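PDB 5T87: CdiA toxin from Cupriavidus taiwanensis, which probably acts, through this C-terminal catalytic domain, as the toxin of contact-dependent growth inhibition, and is found in complex with its immunity protein CdiI. Local coordinates for residues 12-17 / 22-27; 36-39 / 45-48. All blocks are in the same frame, centred on the assembly; numbering follows the deposited sequence.

In the fold
Both contacts belong to one antiparallel four-stranded sheet that runs in simple meander order, 15-18, 21-27, 34-41, 44-50. Contact 1 is its first hairpin and contact 2 its last; they follow one another along the chain, with centres about 9 Å apart. The neighbouring middle strands join them: R24 N lies 3.0 Å from F37 O, a probable hydrogen bond, and R23 NE makes a salt bridge of 2.7 Å to D38 OD1. Helix 7-12 packs against F37 and Y45, while helix 57-64 meets V25 and R23. The CdiI chain reaches residues of both contacts, and Y45 pairs with one of its strands, so the sheet continues into the immunity protein.

Contact 1 (12-17 / 22-27); sequences ENSVQV and PRRVSV
V15 and V25 form an antiparallel hydrogen-bonded pair, V15 N to V25 O at 3.0 Å and V25 N to V15 O at 2.9 Å, and Q16 with R24 is the non-hydrogen-bonded pair that follows. This is the first beta hairpin of the sheet, and V17 N extends its ladder to R23 O at 3.0 Å just where the chain turns a corner.

R24 makes the largest single contribution. A bend in its chain at chi3 (73°) turns the guanidinium back along the 14-16 backbone, where it grips S14 side-on: R24 NE reaches S14 OG at 2.8 Å and R24 NH1 reaches S14 O at 3.1 Å. Both oxygens lie close to the guanidinium plane, although NH1 stands 52° out of the carbonyl plane of S14. The Q16 peptide nitrogen lies over the centre of one guanidinium face, so R24 meets the strand with its flat surface as well as its edge. A small hydroxyl suits position 14 because S14 OG, while accepting from R24, also donates to L11 O at the end of helix 7-12. S26 does similar work, its OG bonding to V10 O while its CB rests 3.7 Å from S14 CB. Together the two serines join the sheet to the helix end.

V15, V17 and V25 make a local apolar patch, with L63 of helix 57-64 packing on V25. Valines suit the place, beta-branched for the extended backbone and apolar toward that helix. V15 lies beside V25, pointing the same way. R23 stretches beyond the hairpin to a salt bridge with D38 and another with D108 of the CdiI chain. At the corner V17 crosses V25 at about a right angle, bringing V17 CG2 to 3.7 Å from V25 CG1.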
loop_
_atom_site.group_PDB
_atom_site.type_symbol
_atom_site.label_atom_id
_atom_site.label_comp_id
_atom_site.label_asym_id
_atom_site.label_seq_id
_atom_site.Cartn_x
_atom_site.Cartn_y
_atom_site.Cartn_z
ATOM N N GLU E 12 -1.969 15.394 -6.370
ATOM C CA GLU E 12 -2.689 15.998 -7.514
ATOM C C GLU E 12 -1.841 15.991 -8.799
ATOM O O GLU E 12 -2.345 15.648 -9.865
ATOM C CB GLU E 12 -3.196 17.404 -7.170
ATOM C CG GLU E 12 -4.350 17.399 -6.165
ATOM C CD GLU E 12 -4.683 18.768 -5.556
ATOM O OE1 GLU E 12 -3.936 19.739 -5.776
ATOM O OE2 GLU E 12 -5.698 18.890 -4.833
ATOM N N ASN E 13 -0.546 16.291 -8.685
ATOM C CA ASN E 13 0.358 16.233 -9.840
ATOM C C ASN E 13 0.998 14.841 -10.043
ATOM O O ASN E 13 2.072 14.750 -10.637
ATOM C CB ASN E 13 1.453 17.325 -9.735
ATOM C CG ASN E 13 0.880 18.739 -9.688
ATOM O OD1 ASN E 13 1.026 19.434 -8.685
ATOM N ND2 ASN E 13 0.219 19.169 -10.772
ATOM N N SER E 14 0.352 13.768 -9.571
ATOM C CA SER E 14 0.879 12.390 -9.710
ATOM C C SER E 14 0.329 11.711 -10.966
ATOM O O SER E 14 -0.588 12.221 -11.589
ATOM C CB SER E 14 0.543 11.540 -8.472
ATOM O OG SER E 14 -0.840 11.238 -8.389
ATOM N N VAL E 15 0.890 10.557 -11.317
ATOM C CA VAL E 15 0.468 9.787 -12.505
ATOM C C VAL E 15 0.278 8.285 -12.172
ATOM O O VAL E 15 1.060 7.684 -11.423
ATOM C CB VAL E 15 1.453 9.991 -13.704
ATOM C CG1 VAL E 15 2.861 9.483 -13.389
ATOM C CG2 VAL E 15 0.916 9.342 -14.978
ATOM N N GLN E 16 -0.779 7.699 -12.728
ATOM C CA GLN E 16 -1.062 6.285 -12.551
ATOM C C GLN E 16 0.027 5.509 -13.255
ATOM O O GLN E 16 0.406 5.861 -14.361
ATOM C CB GLN E 16 -2.422 5.945 -13.157
ATOM C CG GLN E 16 -2.858 4.505 -12.952
ATOM C CD GLN E 16 -4.305 4.265 -13.331
ATOM O OE1 GLN E 16 -5.001 5.172 -13.773
ATOM N NE2 GLN E 16 -4.764 3.037 -13.161
ATOM N N VAL E 17 0.524 4.456 -12.620
ATOM C CA VAL E 17 1.652 3.699 -13.160
ATOM C C VAL E 17 1.169 2.772 -14.278
ATOM O O VAL E 17 1.805 2.680 -15.332
ATOM C CB VAL E 17 2.385 2.879 -12.066
ATOM C CG1 VAL E 17 3.597 2.153 -12.651
ATOM C CG2 VAL E 17 2.828 3.779 -10.917
ATOM N N PRO E 22 -4.683 1.161 -9.427
ATOM C CA PRO E 22 -4.760 2.557 -8.990
ATOM C C PRO E 22 -3.455 3.134 -8.425
ATOM O O PRO E 22 -3.402 4.317 -8.142
ATOM C CB PRO E 22 -5.822 2.510 -7.891
ATOM C CG PRO E 22 -5.690 1.141 -7.308
ATOM C CD PRO E 22 -5.306 0.247 -8.448
ATOM N N ARG E 23 -2.423 2.310 -8.239
ATOM C CA ARG E 23 -1.129 2.797 -7.768
ATOM C C ARG E 23 -0.581 3.908 -8.659
ATOM O O ARG E 23 -0.468 3.730 -9.875
ATOM C CB ARG E 23 -0.119 1.658 -7.698
ATOM C CG ARG E 23 1.242 2.060 -7.151
ATOM C CD ARG E 23 2.033 0.854 -6.660
ATOM N NE ARG E 23 1.922 0.660 -5.215
ATOM C CZ ARG E 23 2.669 -0.182 -4.494
ATOM N NH1 ARG E 23 3.593 -0.943 -5.079
ATOM N NH2 ARG E 23 2.484 -0.262 -3.178
ATOM N N ARG E 24 -0.261 5.041 -8.026
ATOM C CA ARG E 24 0.291 6.208 -8.687
ATOM C C ARG E 24 1.688 6.503 -8.168
ATOM O O ARG E 24 2.117 5.953 -7.142
ATOM C CB ARG E 24 -0.577 7.442 -8.427
ATOM C CG ARG E 24 -2.066 7.243 -8.629
ATOM C CD ARG E 24 -2.811 8.562 -8.501
ATOM N NE ARG E 24 -2.593 9.451 -9.649
ATOM C CZ ARG E 24 -3.197 9.352 -10.840
ATOM N NH1 ARG E 24 -2.909 10.228 -11.796
ATOM N NH2 ARG E 24 -4.077 8.388 -11.093
ATOM N N VAL E 25 2.370 7.407 -8.876
ATOM C CA VAL E 25 3.727 7.866 -8.520
ATOM C C VAL E 25 3.934 9.341 -8.896
ATOM O O VAL E 25 3.395 9.809 -9.904
ATOM C CB VAL E 25 4.823 6.977 -9.175
ATOM C CG1 VAL E 25 4.732 6.981 -10.699
ATOM C CG2 VAL E 25 6.213 7.396 -8.717
ATOM N N SER E 26 4.705 10.061 -8.079
ATOM C CA SER E 26 5.048 11.471 -8.332
ATOM C C SER E 26 6.454 11.812 -7.809
ATOM O O SER E 26 7.146 10.949 -7.252
ATOM C CB SER E 26 4.013 12.378 -7.665
ATOM O OG SER E 26 3.975 13.661 -8.264
ATOM N N VAL E 27 6.864 13.068 -7.993
ATOM C CA VAL E 27 8.103 13.591 -7.395
ATOM C C VAL E 27 7.832 14.979 -6.806
ATOM O O VAL E 27 7.174 15.802 -7.439
ATOM C CB VAL E 27 9.280 13.606 -8.411
ATOM C CG1 VAL E 27 8.963 14.453 -9.639
ATOM C CG2 VAL E 27 10.571 14.074 -7.750
#

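Contact 2 (36-39 / 45-48); sequences VFDR and YHGH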
loop_
_atom_site.group_PDB
_atom_site.type_symbol
_atom_site.label_atom_id
_atom_site.label_comp_id
_atom_site.label_asym_id
_atom_site.label_seq_id
_atom_site.Cartn_x
_atom_site.Cartn_y
_atom_site.Cartn_z
ATOM N N VAL E 36 5.195 7.194 -3.637
ATOM C CA VAL E 36 4.243 6.179 -4.105
ATOM C C VAL E 36 2.920 6.341 -3.354
ATOM O O VAL E 36 2.903 6.414 -2.114
ATOM C CB VAL E 36 4.772 4.755 -3.856
ATOM C CG1 VAL E 36 3.737 3.702 -4.268
ATOM C CG2 VAL E 36 6.095 4.522 -4.575
ATOM N N PHE E 37 1.824 6.372 -4.118
ATOM C CA PHE E 37 0.476 6.565 -3.590
ATOM C C PHE E 37 -0.402 5.379 -3.900
ATOM O O PHE E 37 -0.394 4.894 -5.024
ATOM C CB PHE E 37 -0.166 7.774 -4.252
ATOM C CG PHE E 37 0.466 9.074 -3.881
ATOM C CD1 PHE E 37 0.229 9.638 -2.629
ATOM C CD2 PHE E 37 1.280 9.755 -4.784
ATOM C CE1 PHE E 37 0.808 10.848 -2.272
ATOM C CE2 PHE E 37 1.852 10.974 -4.438
ATOM C CZ PHE E 37 1.614 11.518 -3.176
ATOM N N ASP E 38 -1.199 4.962 -2.923
ATOM C CA ASP E 38 -2.127 3.845 -3.092
ATOM C C ASP E 38 -3.510 4.244 -2.634
ATOM O O ASP E 38 -3.658 5.072 -1.738
ATOM C CB ASP E 38 -1.666 2.650 -2.265
ATOM C CG ASP E 38 -0.290 2.178 -2.651
ATOM O OD1 ASP E 38 -0.181 1.526 -3.713
ATOM O OD2 ASP E 38 0.678 2.484 -1.908
ATOM N N ARG E 39 -4.522 3.629 -3.228
ATOM C CA ARG E 39 -5.887 3.941 -2.875
ATOM C C ARG E 39 -6.221 3.440 -1.478
ATOM O O ARG E 39 -5.866 2.326 -1.117
ATOM C CB ARG E 39 -6.880 3.330 -3.855
ATOM C CG ARG E 39 -8.238 4.016 -3.758
ATOM C CD ARG E 39 -9.345 3.142 -4.270
ATOM N NE ARG E 39 -9.360 3.134 -5.727
ATOM C CZ ARG E 39 -9.697 2.091 -6.492
ATOM N NH1 ARG E 39 -10.049 0.914 -5.957
ATOM N NH2 ARG E 39 -9.673 2.227 -7.812
ATOM N N TYR E 45 -6.313 8.656 -0.916
ATOM C CA TYR E 45 -5.039 7.967 -1.112
ATOM C C TYR E 45 -4.099 8.183 0.087
ATOM O O TYR E 45 -4.153 9.248 0.728
ATOM C CB TYR E 45 -4.357 8.475 -2.388
ATOM C CG TYR E 45 -4.995 7.998 -3.685
ATOM C CD1 TYR E 45 -6.166 8.574 -4.171
ATOM C CD2 TYR E 45 -4.408 6.986 -4.446
ATOM C CE1 TYR E 45 -6.747 8.141 -5.361
ATOM C CE2 TYR E 45 -4.975 6.546 -5.633
ATOM C CZ TYR E 45 -6.136 7.122 -6.089
ATOM O OH TYR E 45 -6.658 6.665 -7.268
ATOM N N HIS E 46 -3.257 7.179 0.371
ATOM C CA HIS E 46 -2.116 7.301 1.323
ATOM C C HIS E 46 -0.797 7.168 0.561
ATOM O O HIS E 46 -0.786 6.742 -0.596
ATOM C CB HIS E 46 -2.156 6.231 2.422
ATOM C CG HIS E 46 -2.309 4.839 1.893
ATOM N ND1 HIS E 46 -3.543 4.258 1.705
ATOM C CD2 HIS E 46 -1.397 3.936 1.461
ATOM C CE1 HIS E 46 -3.388 3.046 1.209
ATOM N NE2 HIS E 46 -2.098 2.825 1.056
ATOM N N GLY E 47 0.311 7.517 1.203
ATOM C CA GLY E 47 1.582 7.508 0.498
ATOM C C GLY E 47 2.815 7.320 1.342
ATOM O O GLY E 47 2.790 7.513 2.573
ATOM N N HIS E 48 3.898 6.937 0.664
ATOM C CA HIS E 48 5.196 6.755 1.317
ATOM C C HIS E 48 6.331 7.219 0.430
ATOM O O HIS E 48 6.194 7.260 -0.797
ATOM C CB HIS E 48 5.409 5.289 1.746
ATOM C CG HIS E 48 5.383 4.311 0.613
ATOM N ND1 HIS E 48 4.238 3.644 0.238
ATOM C CD2 HIS E 48 6.357 3.884 -0.223
ATOM C CE1 HIS E 48 4.505 2.853 -0.785
ATOM N NE2 HIS E 48 5.782 2.985 -1.087
#
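V36 with H48 and D38 with H46 are the hydrogen-bonded pairs of an antiparallel hairpin, each closed by two backbone bonds, among them V36 N to H48 O and D38 N to H46 O, both at 3.0 Å.

Each histidine leans over its cross-strand neighbour. With CG of H46 lodged between its backbone N and carbonyl carbon (chi1 51°), the ring tips across so that NE2 comes to 3.4 Å from D38 CB, and D38 O lies over the ring's rim. H48 takes the same turn, and V36 CB sits over one face of its ring, 3.4 Å from H48 NE2. On the other side of the sheet F37 CD1 lies 4.0 Å from G47 CA; glycine suits the place because a CB there would run into the F37 ring, which also packs on V10 and L11 of helix 7-12. Toward the turn R39 CA makes an off-centre CH-pi contact with the Y45 ring.

A second shell fixes the polar groups: T40 OG1 bonds to H46 ND1, R50 NE to H48 NE2, and R23 forms its salt bridge to D38. H72 of the CdiI chain bonds through NE2 to H46 NE2 and sets its ring steeply against both histidines. Bonds within the toxin may thus partly preorganise this polar cluster; CdiI covers it, which could help explain inhibition if the active site, not established, lies here.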